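Local coordinates for protein antigen 43 (Escherichia coli, PDB 4KH3) that self-associates between cells as an autotransporter adhesin, giving the Velcro-like attachment that clumps bacteria and is linked to biofilm formation, at residues F375-G380 against G391-R396; G380-D385 against G397-G402; A401-L406 against T423-E428; K417-D422 against S437-G442; A431-G436 against T457-K462. All blocks are in the same frame, centred on the assembly; numbering follows the deposited sequence.

The five contacts follow one another along the last third of the chain and join successive coils of its parallel beta-helix. Interaction 1 closes the stretch from 375 to 396 by pairing strands 374-377 and 392-395. Interaction 2 starts at Gly-380, shared with interaction 1, and crosses it, joining the next face of the same two coils. Interaction 3 opens on Ala-401 and Gly-402, where interaction 2 ends. Interaction 4 crosses interaction 3 and continues from strand 399-401 to 417-420 and 437-439. Interaction 5 crosses interaction 4 and ties the corner after strand 431-434 to the start of strand 458-461, itself the neighbour of 437-439.

Interaction 1. Residues F375-G380 against G391-R396; sequences FTLNAG and GLFTAR
Phe-375 and Phe-393 lie side by side on neighbouring coils and point the same way, into the interior, as an offset edge-to-face pair. Their centroids are 5.2 Å apart and their planes make 60°. The edge of Phe-375 comes over one face of Phe-393, with CD2 of Phe-375 3.5 Å from CE2 of Phe-393, above the rim of the ring and not its middle. The Phe-393 ring is swung away from its own amide N (chi1 -171°), and Leu-377 CB meets it obliquely, 3.7 Å from Phe-393 CE1. Leu-377 CB then meets Ala-395 CB at 4.1 Å. Leu-369 touches both rings, and Val-388 and Leu-412 pack on Phe-393.

On the other face, the paired Thr-376 and Thr-394 turn outward. Beyond them Arg-396, bent at chi2 and chi3, runs alongside Asn-378. OD1 of Asn-378 sits above one face of the guanidinium, 3.3 Å from Arg-396 NH2, with the planes 33° apart; this is not a hydrogen bond. A water accepts from Ala-379 N and, weakly, from Arg-396 NH2.

Four parallel-strand bonds run between the backbones, the shortest from Leu-377 N to Thr-394 O at 2.6 Å. Phe-375 O is gripped twice, by Thr-394 N at 2.9 Å and by a water at 3.0 Å that also bonds Thr-394 OG1. The chemistry is therefore split by face: aromatic and aliphatic carbon lies on the inside, hydroxyls and waters on the outside, where Asn-378 OD1 over the guanidinium probably gives a mild electrostatic attraction without a directed bond.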
# COMPACT_ATOMS: atom_id res chain seq x y z
N PHE A 375 8.77 22.10 0.70
CA PHE A 375 8.10 23.20 0.01
C PHE A 375 8.92 23.56 -1.21
O PHE A 375 10.15 23.51 -1.18
CB PHE A 375 7.99 24.41 0.93
CG PHE A 375 7.37 25.62 0.28
CD1 PHE A 375 6.01 25.71 0.08
CD2 PHE A 375 8.17 26.69 -0.11
CE1 PHE A 375 5.44 26.83 -0.50
CE2 PHE A 375 7.61 27.82 -0.69
CZ PHE A 375 6.25 27.89 -0.89
N THR A 376 8.25 23.87 -2.31
CA THR A 376 8.94 24.28 -3.52
C THR A 376 8.52 25.71 -3.84
O THR A 376 7.34 26.00 -3.99
CB THR A 376 8.65 23.34 -4.69
OG1 THR A 376 8.88 21.99 -4.28
CG2 THR A 376 9.54 23.65 -5.88
N LEU A 377 9.50 26.60 -3.92
CA LEU A 377 9.22 27.99 -4.25
C LEU A 377 9.43 28.19 -5.74
O LEU A 377 10.55 28.07 -6.23
CB LEU A 377 10.15 28.91 -3.49
CG LEU A 377 9.98 30.39 -3.79
CD1 LEU A 377 8.61 30.84 -3.33
CD2 LEU A 377 11.08 31.20 -3.13
N ASN A 378 8.35 28.48 -6.45
CA ASN A 378 8.41 28.70 -7.90
C ASN A 378 8.99 30.07 -8.28
O ASN A 378 8.99 31.00 -7.48
CB ASN A 378 7.04 28.51 -8.54
CG ASN A 378 6.49 27.12 -8.32
OD1 ASN A 378 7.23 26.14 -8.29
ND2 ASN A 378 5.17 27.02 -8.17
N ALA A 379 9.51 30.15 -9.50
CA ALA A 379 9.98 31.42 -10.06
C ALA A 379 8.92 32.51 -9.91
O ALA A 379 7.74 32.27 -10.15
CB ALA A 379 10.37 31.25 -11.52
N GLY A 380 9.34 33.69 -9.48
CA GLY A 380 8.44 34.82 -9.37
C GLY A 380 7.70 34.90 -8.05
O GLY A 380 7.02 35.89 -7.77
N GLY A 391 13.48 19.94 7.60
CA GLY A 391 12.81 19.72 6.34
C GLY A 391 13.60 20.11 5.10
O GLY A 391 14.81 20.35 5.15
N LEU A 392 12.90 20.15 3.97
CA LEU A 392 13.50 20.53 2.70
C LEU A 392 12.77 21.73 2.10
O LEU A 392 11.55 21.79 2.11
CB LEU A 392 13.48 19.35 1.72
CG LEU A 392 13.90 19.63 0.28
CD1 LEU A 392 15.36 20.08 0.22
CD2 LEU A 392 13.67 18.39 -0.59
N PHE A 393 13.54 22.68 1.59
CA PHE A 393 12.99 23.83 0.89
C PHE A 393 13.74 23.90 -0.42
O PHE A 393 14.97 23.96 -0.43
CB PHE A 393 13.23 25.10 1.70
CG PHE A 393 12.53 26.32 1.16
CD1 PHE A 393 12.81 26.82 -0.11
CD2 PHE A 393 11.61 26.99 1.95
CE1 PHE A 393 12.18 27.95 -0.58
CE2 PHE A 393 10.97 28.12 1.47
CZ PHE A 393 11.26 28.60 0.20
N THR A 394 13.00 23.87 -1.52
CA THR A 394 13.57 23.97 -2.85
C THR A 394 13.07 25.25 -3.50
O THR A 394 11.88 25.58 -3.40
CB THR A 394 13.18 22.77 -3.72
OG1 THR A 394 13.56 21.55 -3.06
CG2 THR A 394 13.87 22.84 -5.09
N ALA A 395 13.96 25.98 -4.14
CA ALA A 395 13.59 27.21 -4.81
C ALA A 395 14.08 27.19 -6.26
O ALA A 395 15.27 27.02 -6.51
CB ALA A 395 14.13 28.42 -4.07
N ARG A 396 13.15 27.35 -7.20
CA ARG A 396 13.50 27.38 -8.61
C ARG A 396 13.73 28.83 -9.04
O ARG A 396 14.10 29.11 -10.18
CB ARG A 396 12.39 26.73 -9.44
CG ARG A 396 12.00 25.35 -8.94
CD ARG A 396 11.56 24.44 -10.07
NE ARG A 396 10.33 24.91 -10.70
CZ ARG A 396 9.15 24.31 -10.58
NH1 ARG A 396 9.04 23.20 -9.86
NH2 ARG A 396 8.09 24.82 -11.19
O HOH W 1 11.03 20.75 -1.87
O HOH W 2 9.18 27.97 -11.51

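Interaction 2. Residues G380-D385 against G397-G402; sequences GDTATD and GGTLAG
Thr-382 and Thr-399 stand side by side on the outer face, pointing the same way, with OG1 of Thr-382 3.7 Å from CB of Thr-399. One step along, Thr-384 OG1 lies equally close, 3.7 Å, to Ala-401 CB. In Thr-382, OG1 sits beside the backbone N (chi1 -69°), which leaves the methyl CG2 on the far side from that N and 4.2 Å from Ala-401 CB, bridging the two steps. On the inner face Ala-383 CB meets Leu-400 CD2 more loosely, and both rest on Phe-393.

Behind these side chains four backbone bonds hold the parallel strands, among them Thr-399 N to Asp-381 O at 2.8 Å. That carbonyl also accepts from a water, which bonds Thr-399 OG1 weakly. A second water takes the N-H of Gly-398 and, weakly, that of Gly-380.

At the far end Asp-385 OD1 leans over Gly-402 CA at 3.4 Å and accepts from Thr-403 N, while Asp-422 OD2 accepts from Gly-402 N. Asp-381 OD2 is turned instead to Ser-343 OG. At the Gly-402 end, then, carboxylates take backbone N-H groups, whose partial positive charge probably offsets the acids, whereas the hydroxyls of Thr-382 and Thr-384 meet carbon across the strands.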
# COMPACT_ATOMS: atom_id res chain seq x y z
N GLY A 380 9.34 33.69 -9.48
CA GLY A 380 8.44 34.82 -9.37
C GLY A 380 7.70 34.90 -8.05
O GLY A 380 7.02 35.89 -7.77
N ASP A 381 7.83 33.86 -7.23
CA ASP A 381 7.11 33.85 -5.96
C ASP A 381 7.94 34.30 -4.74
O ASP A 381 9.14 34.55 -4.84
CB ASP A 381 6.45 32.49 -5.73
CG ASP A 381 5.35 32.21 -6.74
OD1 ASP A 381 4.73 33.18 -7.21
OD2 ASP A 381 5.11 31.03 -7.08
N THR A 382 7.28 34.42 -3.60
CA THR A 382 7.92 34.90 -2.39
C THR A 382 7.54 34.03 -1.18
O THR A 382 6.37 33.75 -0.95
CB THR A 382 7.54 36.37 -2.12
OG1 THR A 382 8.14 37.21 -3.11
CG2 THR A 382 7.97 36.82 -0.72
N ALA A 383 8.54 33.61 -0.41
CA ALA A 383 8.29 32.91 0.84
C ALA A 383 8.81 33.76 1.99
O ALA A 383 9.99 34.11 2.02
CB ALA A 383 8.95 31.54 0.83
N THR A 384 7.94 34.06 2.94
CA THR A 384 8.25 35.00 4.01
C THR A 384 8.19 34.32 5.36
O THR A 384 7.21 33.66 5.69
CB THR A 384 7.23 36.17 4.01
OG1 THR A 384 7.29 36.85 2.75
CG2 THR A 384 7.53 37.16 5.13
N ASP A 385 9.25 34.50 6.15
CA ASP A 385 9.31 33.98 7.51
C ASP A 385 9.23 32.46 7.59
O ASP A 385 8.71 31.90 8.57
CB ASP A 385 8.23 34.63 8.39
CG ASP A 385 8.53 36.08 8.70
OD1 ASP A 385 9.72 36.43 8.84
OD2 ASP A 385 7.58 36.88 8.81
N GLY A 397 13.52 29.74 -8.10
CA GLY A 397 13.77 31.15 -8.29
C GLY A 397 13.15 31.88 -7.11
O GLY A 397 13.22 31.41 -5.98
N GLY A 398 12.54 33.03 -7.38
CA GLY A 398 11.76 33.70 -6.35
C GLY A 398 12.56 34.43 -5.28
O GLY A 398 13.75 34.69 -5.43
N THR A 399 11.88 34.75 -4.18
CA THR A 399 12.45 35.58 -3.14
C THR A 399 12.18 35.02 -1.76
O THR A 399 11.06 34.63 -1.45
CB THR A 399 11.87 37.02 -3.18
OG1 THR A 399 12.17 37.63 -4.44
CG2 THR A 399 12.42 37.87 -2.04
N LEU A 400 13.22 35.01 -0.92
CA LEU A 400 13.08 34.70 0.49
C LEU A 400 12.97 36.03 1.21
O LEU A 400 13.72 36.95 0.92
CB LEU A 400 14.30 33.93 0.99
CG LEU A 400 14.54 32.62 0.26
CD1 LEU A 400 15.87 31.99 0.67
CD2 LEU A 400 13.37 31.66 0.49
N ALA A 401 12.04 36.13 2.15
CA ALA A 401 11.79 37.39 2.83
C ALA A 401 11.50 37.19 4.31
O ALA A 401 11.26 36.07 4.76
CB ALA A 401 10.67 38.13 2.15
N GLY A 402 11.52 38.28 5.07
CA GLY A 402 11.40 38.19 6.52
C GLY A 402 12.60 37.45 7.09
O GLY A 402 13.74 37.66 6.67
O HOH W 3 12.52 34.47 -9.96
O HOH W 4 10.27 36.55 -6.94

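Interaction 3. Residues A401-L406 against T423-E428; sequences AGTTTL and TLTIRE
Thr-425 is bonded twice to the same neighbouring strand, through its N and its O: the N donates to Thr-404 O at 2.7 Å, nearly straight, and the O accepts from Leu-406 N at 2.8 Å. The bonds Thr-404 N to Thr-423 O and Thr-423 N to Gly-402 O extend the same parallel pairing toward the start of the strands.

Next come the side chains. Thr-425 differs from the other threonines here: its hydroxyl is the branch opposite the amide N (chi1 -177°), which puts CG2 in the crowded position and turns this methyl across the contact. There it lies between two threonines, 3.4 Å from Thr-405 OG1 and 3.5 Å from Thr-403 CG2. On the inner face Leu-424 CD1 reaches over to Thr-404, 3.6 Å from its CG2, and meets Leu-406 CD1 at 3.8 Å. Further along, Ile-426 CG1 lies 3.7 Å from Leu-406 CB and 3.3 Å from Leu-406 O. Ala-431, at the start of the following strand, covers both Leu-406 and Ile-426.

Backbone amides thus satisfy the carbonyls between the strands. Methyls of Leu-424 and Thr-405 approach Thr-404 O and Thr-425 O respectively, so the bonds of these two carbonyls are probably screened from water.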
# COMPACT_ATOMS: atom_id res chain seq x y z
N ALA A 401 12.04 36.13 2.15
CA ALA A 401 11.79 37.39 2.83
C ALA A 401 11.50 37.19 4.31
O ALA A 401 11.26 36.07 4.76
CB ALA A 401 10.67 38.13 2.15
N GLY A 402 11.52 38.28 5.07
CA GLY A 402 11.40 38.19 6.52
C GLY A 402 12.60 37.45 7.09
O GLY A 402 13.74 37.66 6.67
N THR A 403 12.34 36.56 8.03
CA THR A 403 13.42 35.77 8.61
C THR A 403 13.30 34.32 8.17
O THR A 403 12.41 33.59 8.62
CB THR A 403 13.41 35.85 10.15
OG1 THR A 403 13.53 37.22 10.56
CG2 THR A 403 14.56 35.06 10.72
N THR A 404 14.17 33.92 7.26
CA THR A 404 14.25 32.54 6.79
C THR A 404 15.21 31.74 7.69
O THR A 404 16.41 32.00 7.72
CB THR A 404 14.73 32.48 5.34
OG1 THR A 404 13.81 33.19 4.50
CG2 THR A 404 14.84 31.04 4.86
N THR A 405 14.66 30.77 8.41
CA THR A 405 15.41 30.03 9.41
C THR A 405 15.73 28.60 8.97
O THR A 405 14.84 27.87 8.53
CB THR A 405 14.64 30.00 10.72
OG1 THR A 405 14.38 31.35 11.14
CG2 THR A 405 15.44 29.27 11.79
N LEU A 406 17.00 28.23 9.07
CA LEU A 406 17.45 26.89 8.72
C LEU A 406 18.07 26.21 9.93
O LEU A 406 19.15 26.58 10.36
CB LEU A 406 18.47 26.95 7.59
CG LEU A 406 18.05 27.68 6.31
CD1 LEU A 406 19.18 27.64 5.30
CD2 LEU A 406 16.75 27.12 5.70
N THR A 423 16.78 38.48 6.21
CA THR A 423 17.66 37.69 7.06
C THR A 423 17.53 36.18 6.89
O THR A 423 16.48 35.60 7.14
CB THR A 423 17.44 38.05 8.52
OG1 THR A 423 17.68 39.45 8.71
CG2 THR A 423 18.37 37.25 9.42
N LEU A 424 18.61 35.54 6.47
CA LEU A 424 18.71 34.09 6.46
C LEU A 424 19.48 33.66 7.70
O LEU A 424 20.61 34.08 7.90
CB LEU A 424 19.43 33.62 5.19
CG LEU A 424 19.68 32.13 5.03
CD1 LEU A 424 18.38 31.37 5.09
CD2 LEU A 424 20.40 31.84 3.71
N THR A 425 18.87 32.84 8.55
CA THR A 425 19.48 32.56 9.85
C THR A 425 19.52 31.08 10.21
O THR A 425 18.54 30.35 10.04
CB THR A 425 18.81 33.37 11.00
OG1 THR A 425 19.48 33.10 12.23
CG2 THR A 425 17.35 32.98 11.16
N ILE A 426 20.68 30.65 10.70
CA ILE A 426 20.87 29.30 11.20
C ILE A 426 21.18 29.41 12.69
O ILE A 426 22.16 30.02 13.08
CB ILE A 426 22.02 28.58 10.48
CG1 ILE A 426 21.63 28.24 9.04
CG2 ILE A 426 22.42 27.30 11.23
CD1 ILE A 426 21.65 29.40 8.08
N ARG A 427 20.33 28.82 13.52
CA ARG A 427 20.44 29.05 14.95
C ARG A 427 20.76 27.80 15.78
O ARG A 427 21.13 27.90 16.95
CB ARG A 427 19.15 29.69 15.45
CG ARG A 427 18.78 30.96 14.70
CD ARG A 427 17.54 31.61 15.28
NE ARG A 427 17.67 31.84 16.72
CZ ARG A 427 16.69 31.64 17.59
NH1 ARG A 427 15.51 31.21 17.18
NH2 ARG A 427 16.90 31.87 18.88
N GLU A 428 20.64 26.63 15.16
CA GLU A 428 20.63 25.38 15.91
C GLU A 428 20.85 24.20 14.96
O GLU A 428 20.18 24.10 13.94
CB GLU A 428 19.28 25.25 16.62
CG GLU A 428 19.13 24.10 17.59
CD GLU A 428 17.73 24.02 18.17
OE1 GLU A 428 16.93 24.96 17.93
OE2 GLU A 428 17.41 23.03 18.87

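Interaction 4. Residues K417-D422 against S437-G442; sequences KTVNND and SLTGNG
Leu-438 CD1 forms the close inner part of this contact: it crosses to the preceding coil and lies 3.9 Å from Thr-418 CG2 and 3.8 Å from Asn-420 CB. The side chain extends trans to its amide N (chi1 -177°), which carries the methyl across to both. Straight backbone bonds hold this part, the shortest from Asn-420 N to Thr-439 O at 2.7 Å. Thr-418 OG1 is taken by Gly-397 O on the coil before.

Past the strands the chains stay close but bond less regularly. Gly-442 N makes only a weak bond to Asn-420 O, and Gly-442 CA comes within 3.2 Å of Asp-422 O. The outer side is looser: Lys-417 leads away from Ser-437, and Asn-421 and Asn-441 are exposed. There one firm bond remains, Asn-441 N to Asn-421 OD1 at 2.8 Å, entering in the carbonyl plane of the amide.

Asn-420 is buried and occupied on both ends of its amide. OD1 accepts from Asp-422 N at 3.0 Å, from above the carbonyl plane, while ND2 bonds Gln-461 OE1 and, weakly, Asp-422 O. An Asx turn with a buried asparagine thus shapes the corner between two faces of this parallel beta-helix.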
# COMPACT_ATOMS: atom_id res chain seq x y z
N LYS A 417 17.95 31.46 -9.85
CA LYS A 417 18.38 32.66 -9.15
C LYS A 417 17.34 33.04 -8.11
O LYS A 417 16.21 33.40 -8.45
CB LYS A 417 18.60 33.81 -10.13
CG LYS A 417 19.45 33.46 -11.35
CD LYS A 417 19.65 34.68 -12.25
CE LYS A 417 19.94 34.28 -13.70
NZ LYS A 417 21.22 33.54 -13.85
N THR A 418 17.72 32.96 -6.85
CA THR A 418 16.83 33.30 -5.75
C THR A 418 17.35 34.58 -5.13
O THR A 418 18.53 34.88 -5.24
CB THR A 418 16.79 32.14 -4.72
OG1 THR A 418 16.32 30.94 -5.36
CG2 THR A 418 15.90 32.46 -3.53
N VAL A 419 16.47 35.35 -4.50
CA VAL A 419 16.84 36.64 -3.96
C VAL A 419 16.60 36.67 -2.46
O VAL A 419 15.57 36.20 -1.98
CB VAL A 419 15.99 37.76 -4.62
CG1 VAL A 419 16.16 39.09 -3.91
CG2 VAL A 419 16.34 37.87 -6.11
N ASN A 420 17.56 37.21 -1.72
CA ASN A 420 17.33 37.51 -0.31
C ASN A 420 17.88 38.89 0.06
O ASN A 420 19.06 39.18 -0.13
CB ASN A 420 17.95 36.45 0.60
CG ASN A 420 17.91 36.84 2.06
OD1 ASN A 420 16.87 37.28 2.56
ND2 ASN A 420 19.03 36.71 2.75
N ASN A 421 17.00 39.74 0.59
CA ASN A 421 17.38 41.08 0.99
C ASN A 421 17.12 41.23 2.48
O ASN A 421 17.41 42.27 3.07
CB ASN A 421 16.59 42.14 0.19
CG ASN A 421 16.96 42.15 -1.30
OD1 ASN A 421 18.13 42.05 -1.67
ND2 ASN A 421 15.95 42.28 -2.15
N ASP A 422 16.58 40.18 3.08
CA ASP A 422 16.34 40.18 4.52
C ASP A 422 17.29 39.21 5.23
O ASP A 422 18.46 39.13 4.89
CB ASP A 422 14.88 39.85 4.84
CG ASP A 422 13.90 40.76 4.09
OD1 ASP A 422 14.34 41.73 3.45
OD2 ASP A 422 12.68 40.50 4.16
N SER A 437 21.84 29.99 -7.13
CA SER A 437 22.35 31.30 -6.82
C SER A 437 21.44 31.99 -5.83
O SER A 437 20.22 31.89 -5.91
CB SER A 437 22.45 32.12 -8.11
OG SER A 437 22.49 33.51 -7.83
N LEU A 438 22.05 32.69 -4.87
CA LEU A 438 21.31 33.51 -3.94
C LEU A 438 21.98 34.88 -3.91
O LEU A 438 23.15 34.99 -3.58
CB LEU A 438 21.35 32.89 -2.54
CG LEU A 438 20.58 33.57 -1.41
CD1 LEU A 438 19.09 33.64 -1.71
CD2 LEU A 438 20.83 32.85 -0.10
N THR A 439 21.24 35.92 -4.29
CA THR A 439 21.80 37.27 -4.31
C THR A 439 20.95 38.23 -3.50
O THR A 439 19.91 37.84 -2.97
CB THR A 439 21.91 37.81 -5.73
OG1 THR A 439 20.60 37.84 -6.32
CG2 THR A 439 22.82 36.93 -6.56
N GLY A 440 21.41 39.47 -3.40
CA GLY A 440 20.68 40.51 -2.70
C GLY A 440 21.50 41.29 -1.70
O GLY A 440 22.71 41.13 -1.61
N ASN A 441 20.83 42.15 -0.94
CA ASN A 441 21.49 42.95 0.07
C ASN A 441 21.19 42.40 1.45
O ASN A 441 21.36 43.08 2.46
CB ASN A 441 21.03 44.41 -0.01
CG ASN A 441 20.96 44.91 -1.44
OD1 ASN A 441 19.87 45.19 -1.95
ND2 ASN A 441 22.12 45.02 -2.09
N GLY A 442 20.73 41.15 1.47
CA GLY A 442 20.42 40.49 2.72
C GLY A 442 21.67 40.01 3.44
O GLY A 442 22.78 40.05 2.91

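Interaction 5. Residues A431-G436 against T457-K462; sequences ALLQGG and TTLTQK
This is a corner contact, in which the glycine turn Gly-435 to Gly-436 after strand 431-434 meets Thr-457 and Thr-458, where the next coil enters strand 458-461. The closest backbone approach is between Gly-435 and Thr-457, whose CA atoms are 4.6 Å apart. One backbone bond joins the two segments, from Thr-458 N to Gly-436 O at 3.1 Å, with a nearly straight N-H (168°).

Thr-457 lies against the turn. Its OG1 is beside the backbone N (chi1 -54°) and its CG2 beside the carbonyl carbon, and both branches end up against Gly-435: CG2 is 3.3 Å and OG1 3.2 Å from Gly-435 O. The hydroxyl is bonded to Ser-455 O, just before the segment, while Thr-457 N is bonded to Ser-476 OG on the following coil. Positive phi at both Gly-435 and Gly-436 accompanies the turn of the chain.

Inside the bend, Leu-433 points toward segment 457-462, and its CD2 reaches Leu-459 CD1 at a loose 4.5 Å. Leu-412 and Leu-414 pack on Leu-433 from the preceding coil, and Leu-438 lies on Leu-459. A glycine turn with a threonine of the next coil laid against it, and leucines directed inward, makes up one corner of the parallel beta-helix of this autotransporter passenger domain.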
# COMPACT_ATOMS: atom_id res chain seq x y z
N ALA A 431 22.91 22.96 8.73
CA ALA A 431 22.09 23.39 7.61
C ALA A 431 22.87 23.26 6.32
O ALA A 431 24.09 23.36 6.31
CB ALA A 431 21.60 24.82 7.82
N LEU A 432 22.17 23.02 5.21
CA LEU A 432 22.81 22.94 3.91
C LEU A 432 22.11 23.88 2.94
O LEU A 432 20.90 23.80 2.75
CB LEU A 432 22.77 21.51 3.35
CG LEU A 432 23.38 21.32 1.96
CD1 LEU A 432 24.84 21.70 1.98
CD2 LEU A 432 23.22 19.88 1.43
N LEU A 433 22.88 24.79 2.35
CA LEU A 433 22.40 25.61 1.25
C LEU A 433 23.19 25.18 0.05
O LEU A 433 24.42 25.20 0.08
CB LEU A 433 22.64 27.09 1.54
CG LEU A 433 22.60 28.06 0.36
CD1 LEU A 433 21.22 28.12 -0.25
CD2 LEU A 433 23.03 29.44 0.81
N GLN A 434 22.50 24.75 -1.00
CA GLN A 434 23.21 24.16 -2.13
C GLN A 434 22.59 24.52 -3.47
O GLN A 434 21.38 24.71 -3.58
CB GLN A 434 23.25 22.64 -1.99
CG GLN A 434 21.88 22.00 -2.01
CD GLN A 434 21.94 20.49 -2.04
OE1 GLN A 434 22.98 19.91 -2.35
NE2 GLN A 434 20.82 19.85 -1.72
N GLY A 435 23.45 24.62 -4.48
CA GLY A 435 23.03 24.82 -5.85
C GLY A 435 22.67 26.25 -6.17
O GLY A 435 22.60 27.13 -5.29
N GLY A 436 22.46 26.49 -7.46
CA GLY A 436 21.92 27.74 -7.95
C GLY A 436 22.63 28.99 -7.50
O GLY A 436 23.86 29.06 -7.48
N THR A 457 27.07 27.00 -4.79
CA THR A 457 26.13 28.10 -4.86
C THR A 457 26.88 29.38 -5.23
O THR A 457 28.04 29.55 -4.88
CB THR A 457 25.45 28.31 -3.50
OG1 THR A 457 24.86 27.08 -3.07
CG2 THR A 457 24.38 29.39 -3.58
N THR A 458 26.23 30.27 -5.97
CA THR A 458 26.73 31.62 -6.06
C THR A 458 26.01 32.40 -4.98
O THR A 458 24.82 32.66 -5.08
CB THR A 458 26.50 32.22 -7.44
OG1 THR A 458 27.31 31.53 -8.40
CG2 THR A 458 26.89 33.69 -7.44
N LEU A 459 26.74 32.76 -3.92
CA LEU A 459 26.15 33.47 -2.80
C LEU A 459 26.64 34.92 -2.70
O LEU A 459 27.80 35.18 -2.40
CB LEU A 459 26.45 32.73 -1.50
CG LEU A 459 25.92 33.44 -0.26
CD1 LEU A 459 24.42 33.52 -0.32
CD2 LEU A 459 26.37 32.70 0.98
N THR A 460 25.74 35.86 -2.98
CA THR A 460 26.06 37.27 -2.87
C THR A 460 25.15 37.92 -1.85
O THR A 460 23.95 38.05 -2.07
CB THR A 460 25.90 37.98 -4.20
OG1 THR A 460 26.67 37.30 -5.20
CG2 THR A 460 26.38 39.42 -4.07
N GLN A 461 25.73 38.32 -0.73
CA GLN A 461 24.98 38.90 0.36
C GLN A 461 25.78 40.05 0.91
O GLN A 461 26.98 40.17 0.62
CB GLN A 461 24.74 37.86 1.46
CG GLN A 461 23.81 36.72 1.06
CD GLN A 461 22.36 37.16 0.91
OE1 GLN A 461 21.58 37.09 1.87
NE2 GLN A 461 22.00 37.63 -0.28
N LYS A 462 25.14 40.89 1.70
CA LYS A 462 25.81 42.06 2.23
C LYS A 462 26.83 41.62 3.27
O LYS A 462 27.96 42.11 3.29
CB LYS A 462 24.81 43.01 2.88
CG LYS A 462 25.43 44.31 3.36
CD LYS A 462 24.63 44.91 4.52
CE LYS A 462 25.04 46.35 4.81
NZ LYS A 462 24.72 47.27 3.67